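Local structure of RNA 2'-o-ribose methyltransferase (Thermus thermophilus, 1IPA) at residues E48-W53 and L74-V79; G215-G220 and A241-V246; I118-G123 and A144-G149; F29-A34 and A98-P103. The protein probably transfers a methyl group to a ribose 2'-hydroxyl of RNA, using a methyltransferase domain with a deep trefoil knot. All blocks are in the same frame, centred on the assembly; numbering follows the deposited sequence.

Interaction 1. Residues E48-W53 and L74-V79; sequences EQALVW and LALLEV
Parallel strands 47-53 and 75-79 are neighbours in the mixed sheet of the N-terminal, eL30-like domain. Five pairs, Q49-A75 to W53-V79, stay in register, with the short strand axes 24° apart. E48, A50 and V52 exchange backbone bonds with A75, L77 and V79. A75 N donates to E48 O, A50 N to A75 O, and L77 N to A50 O at 2.9 Å. V52 N reaches L77 O, and V79 N reaches V52 O in a nearly straight bond (2.6 Å, 176° at the hydrogen). On one face L51 and L77 lie side by side, and L51 CG is 3.9 Å from both L77 CB and V79 CG2. L77 CD2 touches Q49 NE2 at 4.0 Å. On the other face A50 CB meets L76 CD2 at 3.7 Å. L74 CG is anti to the backbone N (chi1 -174°), which brings CD1 within 3.5 Å of E48 C. The W53 and V79 side chains diverge, but the W53 ring edge, at CE3, meets V79 O (3.4 Å). L87 and L84 of helix 81-87 lie against L51 and V79. Main-chain bonds set the register; the polar ends of E48 and Q49 go instead to R28 and R10, outside the pair.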
loop_
_atom_site.group_PDB
_atom_site.type_symbol
_atom_site.label_atom_id
_atom_site.label_comp_id
_atom_site.label_asym_id
_atom_site.label_seq_id
_atom_site.Cartn_x
_atom_site.Cartn_y
_atom_site.Cartn_z
ATOM N N GLU A 48 13.767 3.547 -16.312
ATOM C CA GLU A 48 14.560 4.341 -17.246
ATOM C C GLU A 48 16.024 4.373 -16.833
ATOM O O GLU A 48 16.915 4.385 -17.681
ATOM C CB GLU A 48 14.012 5.756 -17.362
ATOM C CG GLU A 48 12.592 5.787 -17.871
ATOM C CD GLU A 48 12.189 7.146 -18.387
ATOM O OE1 GLU A 48 12.484 8.145 -17.701
ATOM O OE2 GLU A 48 11.571 7.205 -19.475
ATOM N N GLN A 49 16.274 4.387 -15.532
ATOM C CA GLN A 49 17.641 4.379 -15.053
ATOM C C GLN A 49 17.758 3.845 -13.637
ATOM O O GLN A 49 16.797 3.865 -12.872
ATOM C CB GLN A 49 18.264 5.776 -15.144
ATOM C CG GLN A 49 17.648 6.831 -14.268
ATOM C CD GLN A 49 18.343 8.166 -14.442
ATOM O OE1 GLN A 49 18.547 8.623 -15.566
ATOM N NE2 GLN A 49 18.711 8.799 -13.335
ATOM N N ALA A 50 18.946 3.351 -13.304
ATOM C CA ALA A 50 19.197 2.810 -11.984
ATOM C C ALA A 50 20.433 3.435 -11.372
ATOM O O ALA A 50 21.461 3.568 -12.030
ATOM C CB ALA A 50 19.369 1.301 -12.062
ATOM N N LEU A 51 20.327 3.830 -10.111
ATOM C CA LEU A 51 21.459 4.404 -9.407
ATOM C C LEU A 51 22.040 3.288 -8.552
ATOM O O LEU A 51 21.298 2.443 -8.046
ATOM C CB LEU A 51 21.017 5.581 -8.535
ATOM C CG LEU A 51 20.880 6.923 -9.260
ATOM C CD1 LEU A 51 19.866 6.830 -10.392
ATOM C CD2 LEU A 51 20.466 7.982 -8.256
ATOM N N VAL A 52 23.364 3.287 -8.403
ATOM C CA VAL A 52 24.064 2.258 -7.641
ATOM C C VAL A 52 25.106 2.819 -6.678
ATOM O O VAL A 52 25.883 3.693 -7.045
ATOM C CB VAL A 52 24.775 1.295 -8.598
ATOM C CG1 VAL A 52 25.480 0.199 -7.814
ATOM C CG2 VAL A 52 23.773 0.714 -9.579
ATOM N N TRP A 53 25.112 2.306 -5.449
ATOM C CA TRP A 53 26.066 2.714 -4.412
ATOM C C TRP A 53 27.486 2.430 -4.903
ATOM O O TRP A 53 27.809 1.302 -5.294
ATOM C CB TRP A 53 25.781 1.919 -3.130
ATOM C CG TRP A 53 26.782 2.019 -1.987
ATOM C CD1 TRP A 53 27.139 1.006 -1.124
ATOM C CD2 TRP A 53 27.477 3.189 -1.525
ATOM N NE1 TRP A 53 28.005 1.474 -0.162
ATOM C CE2 TRP A 53 28.229 2.808 -0.382
ATOM C CE3 TRP A 53 27.538 4.518 -1.959
ATOM C CZ2 TRP A 53 29.025 3.710 0.324
ATOM C CZ3 TRP A 53 28.333 5.416 -1.255
ATOM C CH2 TRP A 53 29.066 5.008 -0.126
ATOM N N LEU A 74 18.597 1.550 -20.593
ATOM C CA LEU A 74 18.665 1.706 -19.113
ATOM C C LEU A 74 20.008 2.294 -18.697
ATOM O O LEU A 74 21.012 1.586 -18.635
ATOM C CB LEU A 74 18.471 0.349 -18.431
ATOM C CG LEU A 74 18.363 0.379 -16.905
ATOM C CD1 LEU A 74 17.084 1.092 -16.504
ATOM C CD2 LEU A 74 18.372 -1.031 -16.354
ATOM N N ALA A 75 20.026 3.590 -18.414
ATOM C CA ALA A 75 21.253 4.253 -17.996
ATOM C C ALA A 75 21.509 4.006 -16.511
ATOM O O ALA A 75 20.590 4.057 -15.696
ATOM C CB ALA A 75 21.161 5.755 -18.273
ATOM N N LEU A 76 22.762 3.732 -16.167
ATOM C CA LEU A 76 23.131 3.477 -14.781
ATOM C C LEU A 76 23.971 4.634 -14.252
ATOM O O LEU A 76 24.639 5.326 -15.018
ATOM C CB LEU A 76 23.915 2.170 -14.684
ATOM C CG LEU A 76 23.244 0.989 -15.399
ATOM C CD1 LEU A 76 24.191 -0.202 -15.463
ATOM C CD2 LEU A 76 21.950 0.623 -14.681
ATOM N N LEU A 77 23.921 4.846 -12.942
ATOM C CA LEU A 77 24.677 5.912 -12.298
ATOM C C LEU A 77 25.368 5.400 -11.042
ATOM O O LEU A 77 24.714 4.952 -10.102
ATOM C CB LEU A 77 23.760 7.073 -11.893
ATOM C CG LEU A 77 23.297 8.163 -12.866
ATOM C CD1 LEU A 77 24.512 8.865 -13.453
ATOM C CD2 LEU A 77 22.430 7.563 -13.964
ATOM N N GLU A 78 26.693 5.452 -11.028
ATOM C CA GLU A 78 27.430 5.037 -9.850
ATOM C C GLU A 78 27.278 6.273 -8.975
ATOM O O GLU A 78 27.691 7.367 -9.356
ATOM C CB GLU A 78 28.890 4.770 -10.203
ATOM C CG GLU A 78 29.692 4.097 -9.109
ATOM C CD GLU A 78 30.978 3.490 -9.638
ATOM O OE1 GLU A 78 31.785 4.235 -10.245
ATOM O OE2 GLU A 78 31.177 2.268 -9.451
ATOM N N VAL A 79 26.678 6.095 -7.805
ATOM C CA VAL A 79 26.399 7.211 -6.918
ATOM C C VAL A 79 26.958 7.090 -5.499
ATOM O O VAL A 79 27.282 5.996 -5.041
ATOM C CB VAL A 79 24.865 7.414 -6.875
ATOM C CG1 VAL A 79 24.454 8.183 -5.653
ATOM C CG2 VAL A 79 24.413 8.133 -8.135
#

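Interaction 2. Residues G215-G220 and A241-V246; sequences GPEHEG and ADSLNV
With chi1 at 71°, the CG of E217 sits between its own backbone N and carbonyl carbon, and the chain beyond runs extended. This carries the carboxylate along the 241-246 segment, so that OE1 comes to 3.5 Å from N245 CA. Higher up the same side chain, E217 CB rests on L244 O at 3.2 Å. S243 has a similar chi1 of 62°, which turns OG back toward D242. There OG makes a weak hydrogen bond to D242 OD2 at 3.3 Å. The CB of S243 faces the backbone of the other segment and lies 3.4 Å from E217 O. V246 holds CG1 beside its backbone N, anti to the carbonyl carbon. That methyl reaches G215 O at 3.5 Å and E217 N at 3.8 Å.

Both segments are loops of the SpoU methylase domain. P216 to E219 form a type I beta turn after strand 210-214, closed by a weak bond from E219 N to P216 O. The partner leads into helix 246-261. N245 is its N-cap, and its OD1 accepts from S247 N. In this superfamily the loops at this end of the sheet form the knotted cofactor region, and the contact is consistent with that place.

No hydrogen bond links the two segments; E217, S243 and V246 meet the other segment by van der Waals contact alone. The imidazole of H218 packs within its own loop, where E217 CG stands 3.6 Å above the ring plane, over its centre. L124 touches V246 from outside the two segments.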
loop_
_atom_site.group_PDB
_atom_site.type_symbol
_atom_site.label_atom_id
_atom_site.label_comp_id
_atom_site.label_asym_id
_atom_site.label_seq_id
_atom_site.Cartn_x
_atom_site.Cartn_y
_atom_site.Cartn_z
ATOM N N GLY A 215 -11.967 1.943 10.495
ATOM C CA GLY A 215 -11.807 3.384 10.479
ATOM C C GLY A 215 -10.438 3.787 10.982
ATOM O O GLY A 215 -9.568 2.927 11.134
ATOM N N PRO A 216 -10.207 5.084 11.247
ATOM C CA PRO A 216 -8.908 5.554 11.743
ATOM C C PRO A 216 -8.676 4.901 13.094
ATOM O O PRO A 216 -9.632 4.480 13.738
ATOM C CB PRO A 216 -9.106 7.065 11.862
ATOM C CG PRO A 216 -10.189 7.363 10.851
ATOM C CD PRO A 216 -11.138 6.212 11.073
ATOM N N GLU A 217 -7.425 4.817 13.536
ATOM C CA GLU A 217 -7.147 4.182 14.820
ATOM C C GLU A 217 -7.587 5.035 16.006
ATOM O O GLU A 217 -7.916 4.509 17.069
ATOM C CB GLU A 217 -5.660 3.841 14.950
ATOM C CG GLU A 217 -4.744 5.023 15.124
ATOM C CD GLU A 217 -3.299 4.602 15.276
ATOM O OE1 GLU A 217 -2.715 4.107 14.294
ATOM O OE2 GLU A 217 -2.744 4.755 16.381
ATOM N N HIS A 218 -7.606 6.350 15.819
ATOM C CA HIS A 218 -8.012 7.254 16.888
ATOM C C HIS A 218 -9.480 7.647 16.754
ATOM O O HIS A 218 -9.910 8.652 17.318
ATOM C CB HIS A 218 -7.143 8.521 16.882
ATOM C CG HIS A 218 -5.672 8.254 17.014
ATOM N ND1 HIS A 218 -5.150 7.408 17.971
ATOM C CD2 HIS A 218 -4.613 8.738 16.322
ATOM C CE1 HIS A 218 -3.833 7.384 17.862
ATOM N NE2 HIS A 218 -3.482 8.182 16.869
ATOM N N GLU A 219 -10.248 6.851 16.015
ATOM C CA GLU A 219 -11.665 7.151 15.816
ATOM C C GLU A 219 -12.473 5.964 15.293
ATOM O O GLU A 219 -11.936 5.047 14.672
ATOM C CB GLU A 219 -11.809 8.324 14.845
ATOM C CG GLU A 219 -13.234 8.809 14.645
ATOM C CD GLU A 219 -13.325 9.933 13.633
ATOM O OE1 GLU A 219 -14.435 10.480 13.447
ATOM O OE2 GLU A 219 -12.288 10.268 13.019
ATOM N N GLY A 220 -13.774 5.993 15.549
ATOM C CA GLY A 220 -14.636 4.924 15.086
ATOM C C GLY A 220 -15.221 5.230 13.720
ATOM O O GLY A 220 -14.986 6.298 13.152
ATOM N N ALA A 241 -3.551 -0.447 26.159
ATOM C CA ALA A 241 -3.738 0.135 24.835
ATOM C C ALA A 241 -5.214 0.343 24.563
ATOM O O ALA A 241 -6.043 -0.503 24.891
ATOM C CB ALA A 241 -3.121 -0.756 23.760
ATOM N N ASP A 242 -5.540 1.486 23.980
ATOM C CA ASP A 242 -6.925 1.782 23.671
ATOM C C ASP A 242 -7.202 1.469 22.206
ATOM O O ASP A 242 -8.352 1.429 21.780
ATOM C CB ASP A 242 -7.239 3.255 23.961
ATOM C CG ASP A 242 -6.475 4.205 23.057
ATOM O OD1 ASP A 242 -5.308 4.540 23.372
ATOM O OD2 ASP A 242 -7.041 4.609 22.020
ATOM N N SER A 243 -6.145 1.225 21.440
ATOM C CA SER A 243 -6.309 0.933 20.027
ATOM C C SER A 243 -5.060 0.333 19.404
ATOM O O SER A 243 -4.025 0.198 20.050
ATOM C CB SER A 243 -6.673 2.216 19.277
ATOM O OG SER A 243 -5.628 3.171 19.380
ATOM N N LEU A 244 -5.177 -0.020 18.130
ATOM C CA LEU A 244 -4.077 -0.599 17.378
ATOM C C LEU A 244 -3.915 0.139 16.059
ATOM O O LEU A 244 -4.845 0.785 15.575
ATOM C CB LEU A 244 -4.351 -2.078 17.079
ATOM C CG LEU A 244 -4.447 -3.066 18.243
ATOM C CD1 LEU A 244 -5.065 -4.355 17.758
ATOM C CD2 LEU A 244 -3.063 -3.318 18.828
ATOM N N ASN A 245 -2.719 0.040 15.494
ATOM C CA ASN A 245 -2.416 0.633 14.209
ATOM C C ASN A 245 -3.418 -0.029 13.261
ATOM O O ASN A 245 -3.774 -1.186 13.464
ATOM C CB ASN A 245 -0.980 0.267 13.813
ATOM C CG ASN A 245 -0.542 0.915 12.517
ATOM O OD1 ASN A 245 -1.071 0.625 11.444
ATOM N ND2 ASN A 245 0.438 1.807 12.612
ATOM N N VAL A 246 -3.875 0.698 12.241
ATOM C CA VAL A 246 -4.846 0.149 11.295
ATOM C C VAL A 246 -4.290 -1.050 10.516
ATOM O O VAL A 246 -5.030 -1.961 10.159
ATOM C CB VAL A 246 -5.331 1.226 10.289
ATOM C CG1 VAL A 246 -6.164 2.274 10.995
ATOM C CG2 VAL A 246 -4.148 1.888 9.635
#

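Interaction 3. Residues I118-G123 and A144-G149; sequences ILVAVG and AVLVAG
L119 and L146 exchange backbone bonds with the opposite strand through both their N-H and their C=O. L119 N donates to A144 O in a nearly straight bond, 171° at the hydrogen. L119 O accepts from L146 N at 2.7 Å. L146 O then takes A121 N, and A121 O takes A148 N, both at 2.9 Å. The strands are parallel, with axes 19° apart, and five residue pairs from I118-A144 to V122-A148 stay in register.

Side chains pack on both faces. On one, I118 CG2 crosses over L146 and meets its CG at 3.9 Å. A chi1 of -53° puts that CG beside the backbone N of L146, pointing back toward I118. Next along, V120 CG2 lies 4.3 Å from L146 CB, and V122 CG2 is at the same distance from A148 CB. On the other face L119 CB and V145 CG2 are 4.4 Å apart.

Further out, W182 of helix 176-185 lies against I118 and L146. Helix 127-140 lies on the opposite face, with V133 on L119, L134 on V145 and L130 on V147. A250 and L254 of helix 246-261 also touch L119. Strand 210-214 flanks strand 117-122 on its other edge. After A148, the centre of an inverse gamma turn, the chain leaves the sheet.

Strand 117-122, helix 127-140 and strand 144-148 make a beta-alpha-beta unit of the parallel sheet in the Rossmann-like SpoU domain.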
loop_
_atom_site.group_PDB
_atom_site.type_symbol
_atom_site.label_atom_id
_atom_site.label_comp_id
_atom_site.label_asym_id
_atom_site.label_seq_id
_atom_site.Cartn_x
_atom_site.Cartn_y
_atom_site.Cartn_z
ATOM N N ILE A 118 -12.533 -8.405 0.615
ATOM C CA ILE A 118 -12.280 -6.989 0.423
ATOM C C ILE A 118 -12.091 -6.194 1.707
ATOM O O ILE A 118 -12.856 -6.334 2.661
ATOM C CB ILE A 118 -13.440 -6.366 -0.396
ATOM C CG1 ILE A 118 -13.406 -6.915 -1.826
ATOM C CG2 ILE A 118 -13.344 -4.856 -0.400
ATOM C CD1 ILE A 118 -14.697 -6.733 -2.584
ATOM N N LEU A 119 -11.065 -5.349 1.720
ATOM C CA LEU A 119 -10.802 -4.512 2.881
ATOM C C LEU A 119 -11.176 -3.081 2.551
ATOM O O LEU A 119 -10.694 -2.527 1.576
ATOM C CB LEU A 119 -9.321 -4.561 3.271
ATOM C CG LEU A 119 -8.902 -3.587 4.381
ATOM C CD1 LEU A 119 -9.644 -3.947 5.651
ATOM C CD2 LEU A 119 -7.396 -3.654 4.607
ATOM N N VAL A 120 -12.049 -2.489 3.351
ATOM C CA VAL A 120 -12.439 -1.106 3.132
ATOM C C VAL A 120 -11.798 -0.273 4.236
ATOM O O VAL A 120 -12.122 -0.433 5.413
ATOM C CB VAL A 120 -13.978 -0.934 3.181
ATOM C CG1 VAL A 120 -14.351 0.516 2.921
ATOM C CG2 VAL A 120 -14.636 -1.825 2.141
ATOM N N ALA A 121 -10.871 0.601 3.860
ATOM C CA ALA A 121 -10.202 1.446 4.834
ATOM C C ALA A 121 -10.800 2.846 4.793
ATOM O O ALA A 121 -10.856 3.483 3.742
ATOM C CB ALA A 121 -8.710 1.491 4.549
ATOM N N VAL A 122 -11.249 3.314 5.951
ATOM C CA VAL A 122 -11.875 4.627 6.080
ATOM C C VAL A 122 -11.021 5.588 6.905
ATOM O O VAL A 122 -10.538 5.231 7.982
ATOM C CB VAL A 122 -13.260 4.505 6.769
ATOM C CG1 VAL A 122 -13.902 5.877 6.902
ATOM C CG2 VAL A 122 -14.154 3.544 5.983
ATOM N N GLY A 123 -10.850 6.807 6.397
ATOM C CA GLY A 123 -10.067 7.806 7.102
ATOM C C GLY A 123 -8.573 7.545 7.066
ATOM O O GLY A 123 -7.824 8.033 7.916
ATOM N N ALA A 144 -8.950 -7.016 -2.898
ATOM C CA ALA A 144 -8.865 -5.592 -3.155
ATOM C C ALA A 144 -8.952 -4.784 -1.883
ATOM O O ALA A 144 -9.484 -5.243 -0.874
ATOM C CB ALA A 144 -9.987 -5.166 -4.103
ATOM N N VAL A 145 -8.423 -3.571 -1.946
ATOM C CA VAL A 145 -8.479 -2.658 -0.816
ATOM C C VAL A 145 -9.179 -1.422 -1.316
ATOM O O VAL A 145 -8.694 -0.749 -2.224
ATOM C CB VAL A 145 -7.087 -2.250 -0.312
ATOM C CG1 VAL A 145 -7.225 -1.190 0.773
ATOM C CG2 VAL A 145 -6.359 -3.461 0.229
ATOM N N LEU A 146 -10.335 -1.128 -0.748
ATOM C CA LEU A 146 -11.055 0.048 -1.170
ATOM C C LEU A 146 -10.805 1.111 -0.128
ATOM O O LEU A 146 -11.174 0.955 1.037
ATOM C CB LEU A 146 -12.553 -0.247 -1.297
ATOM C CG LEU A 146 -12.884 -1.449 -2.179
ATOM C CD1 LEU A 146 -14.391 -1.580 -2.310
ATOM C CD2 LEU A 146 -12.230 -1.281 -3.548
ATOM N N VAL A 147 -10.153 2.185 -0.556
ATOM C CA VAL A 147 -9.843 3.290 0.326
ATOM C C VAL A 147 -10.859 4.417 0.156
ATOM O O VAL A 147 -11.009 4.981 -0.935
ATOM C CB VAL A 147 -8.437 3.843 0.039
ATOM C CG1 VAL A 147 -8.141 5.010 0.974
ATOM C CG2 VAL A 147 -7.399 2.731 0.210
ATOM N N ALA A 148 -11.560 4.733 1.238
ATOM C CA ALA A 148 -12.542 5.801 1.210
ATOM C C ALA A 148 -11.836 7.093 1.578
ATOM O O ALA A 148 -11.834 7.478 2.740
ATOM C CB ALA A 148 -13.665 5.517 2.204
ATOM N N GLY A 149 -11.215 7.747 0.597
ATOM C CA GLY A 149 -10.540 9.003 0.882
ATOM C C GLY A 149 -9.190 9.312 0.247
ATOM O O GLY A 149 -8.214 9.573 0.962
#

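Interaction 4. Residues F29-A34 and A98-P103; sequences FLIEGA and ALARMP
F29 and A100 form a hydrogen-bonded pair of antiparallel strands, and I31 and A98 form another. A100 N donates to F29 O at 2.7 Å, and F29 N returns a bond to A100 O. I31 N reaches A98 O at 2.9 Å. In the last bond of the set, A98 N comes to I31 O from well above the carbonyl plane, 40° out of it. L30 and L99 form the non-hydrogen-bonded pair between them.

The strands are an edge pair of the N-terminal mixed sheet: 28-32 is outermost and 96-101 sits inside it. The pair is twisted, with an angle of 135° between the strand directions.

Aromatic contacts centre on F29. Its chi1 of 64° folds the ring back over the partner strand. A100 CB lies over one face in a CH-pi contact, 3.9 Å from the ring centroid. The ring edge meets the end of the strand and the residue after it, with CE2 3.6 Å from R101 O and 3.7 Å from M102 CA. Y154 meets the F29 ring from outside the pair.

Among the apolar contacts, I31 CD1 presses on A100 CB at 3.4 Å, and L30 CD2 crosses L99 CD1 at 4.2 Å. I37 of helix 34-42 touches both I31 and A98.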
loop_
_atom_site.group_PDB
_atom_site.type_symbol
_atom_site.label_atom_id
_atom_site.label_comp_id
_atom_site.label_asym_id
_atom_site.label_seq_id
_atom_site.Cartn_x
_atom_site.Cartn_y
_atom_site.Cartn_z
ATOM N N PHE A 29 8.646 8.270 -11.077
ATOM C CA PHE A 29 8.791 8.107 -9.640
ATOM C C PHE A 29 9.985 7.221 -9.319
ATOM O O PHE A 29 10.442 6.442 -10.160
ATOM C CB PHE A 29 7.500 7.534 -9.011
ATOM C CG PHE A 29 7.143 6.148 -9.481
ATOM C CD1 PHE A 29 7.319 5.049 -8.641
ATOM C CD2 PHE A 29 6.611 5.938 -10.756
ATOM C CE1 PHE A 29 6.973 3.765 -9.055
ATOM C CE2 PHE A 29 6.260 4.649 -11.178
ATOM C CZ PHE A 29 6.443 3.562 -10.318
ATOM N N LEU A 30 10.486 7.362 -8.096
ATOM C CA LEU A 30 11.640 6.619 -7.646
ATOM C C LEU A 30 11.233 5.351 -6.929
ATOM O O LEU A 30 10.199 5.298 -6.256
ATOM C CB LEU A 30 12.478 7.487 -6.708
ATOM C CG LEU A 30 12.948 8.830 -7.271
ATOM C CD1 LEU A 30 13.385 9.740 -6.134
ATOM C CD2 LEU A 30 14.069 8.606 -8.267
ATOM N N ILE A 31 12.049 4.320 -7.090
ATOM C CA ILE A 31 11.786 3.058 -6.440
ATOM C C ILE A 31 13.042 2.617 -5.692
ATOM O O ILE A 31 13.993 2.121 -6.294
ATOM C CB ILE A 31 11.383 1.987 -7.463
ATOM C CG1 ILE A 31 10.177 2.481 -8.284
ATOM C CG2 ILE A 31 11.067 0.686 -6.742
ATOM C CD1 ILE A 31 9.687 1.495 -9.362
ATOM N N GLU A 32 13.036 2.821 -4.379
ATOM C CA GLU A 32 14.155 2.455 -3.506
ATOM C C GLU A 32 14.054 1.012 -2.982
ATOM O O GLU A 32 13.024 0.609 -2.436
ATOM C CB GLU A 32 14.221 3.439 -2.328
ATOM C CG GLU A 32 15.140 3.049 -1.182
ATOM C CD GLU A 32 15.425 4.221 -0.222
ATOM O OE1 GLU A 32 14.497 5.007 0.086
ATOM O OE2 GLU A 32 16.584 4.348 0.234
ATOM N N GLY A 33 15.123 0.241 -3.160
ATOM C CA GLY A 33 15.135 -1.128 -2.683
ATOM C C GLY A 33 15.089 -2.173 -3.776
ATOM O O GLY A 33 14.258 -2.103 -4.687
ATOM N N ALA A 34 15.973 -3.160 -3.674
ATOM C CA ALA A 34 16.058 -4.235 -4.654
ATOM C C ALA A 34 14.778 -5.054 -4.790
ATOM O O ALA A 34 14.410 -5.469 -5.899
ATOM C CB ALA A 34 17.217 -5.149 -4.313
ATOM N N ALA A 98 15.826 3.107 -8.385
ATOM C CA ALA A 98 15.545 3.246 -9.801
ATOM C C ALA A 98 14.575 4.366 -10.123
ATOM O O ALA A 98 13.834 4.843 -9.260
ATOM C CB ALA A 98 15.017 1.935 -10.344
ATOM N N LEU A 99 14.611 4.803 -11.373
ATOM C CA LEU A 99 13.709 5.835 -11.853
ATOM C C LEU A 99 12.706 5.053 -12.677
ATOM O O LEU A 99 13.088 4.327 -13.596
ATOM C CB LEU A 99 14.442 6.834 -12.752
ATOM C CG LEU A 99 13.583 7.931 -13.390
ATOM C CD1 LEU A 99 12.933 8.772 -12.285
ATOM C CD2 LEU A 99 14.438 8.814 -14.297
ATOM N N ALA A 100 11.428 5.198 -12.363
ATOM C CA ALA A 100 10.408 4.462 -13.088
ATOM C C ALA A 100 9.419 5.364 -13.807
ATOM O O ALA A 100 9.235 6.518 -13.442
ATOM C CB ALA A 100 9.667 3.549 -12.126
ATOM N N ARG A 101 8.788 4.811 -14.837
ATOM C CA ARG A 101 7.779 5.509 -15.620
ATOM C C ARG A 101 6.432 5.210 -14.958
ATOM O O ARG A 101 6.100 4.051 -14.735
ATOM C CB ARG A 101 7.761 4.956 -17.044
ATOM C CG ARG A 101 8.236 5.903 -18.124
ATOM C CD ARG A 101 7.114 6.809 -18.629
ATOM N NE ARG A 101 7.543 7.554 -19.811
ATOM C CZ ARG A 101 6.761 8.361 -20.522
ATOM N NH1 ARG A 101 5.495 8.541 -20.175
ATOM N NH2 ARG A 101 7.246 8.979 -21.591
ATOM N N MET A 102 5.657 6.241 -14.638
ATOM C CA MET A 102 4.352 6.020 -14.026
ATOM C C MET A 102 3.468 5.271 -15.037
ATOM O O MET A 102 3.121 5.798 -16.086
ATOM C CB MET A 102 3.723 7.361 -13.641
ATOM C CG MET A 102 2.588 7.268 -12.648
ATOM S SD MET A 102 1.930 8.875 -12.208
ATOM C CE MET A 102 3.015 9.317 -10.928
ATOM N N PRO A 103 3.106 4.019 -14.725
ATOM C CA PRO A 103 2.280 3.110 -15.528
ATOM C C PRO A 103 1.074 3.700 -16.254
ATOM O O PRO A 103 0.619 4.808 -15.955
ATOM C CB PRO A 103 1.866 2.051 -14.516
ATOM C CG PRO A 103 3.089 1.944 -13.658
ATOM C CD PRO A 103 3.448 3.398 -13.432
#

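Interactions 1 and 4 belong to one mixed sheet. Strands 47-53 and 96-101 are neighbours in it, and their segments touch: Q49 O lies 2.8 Å from L99 N and E48 N 2.9 Å from L99 O, both probable hydrogen bonds. Their centres are 11 Å apart. Interactions 2 and 3 lie in the SpoU methylase domain, centres 15 Å apart. There P216 CD packs on V122 O at 3.3 Å, so loop 215-220 sits at the end of strand 117-122. The two pairs lie on opposite sides of the chain's centre. Interactions 3 and 4 remain about 16 Å apart at their nearest atoms. The knotted active site of this family lies in the SpoU domain, so interactions 2 and 3 are probably the ones near it.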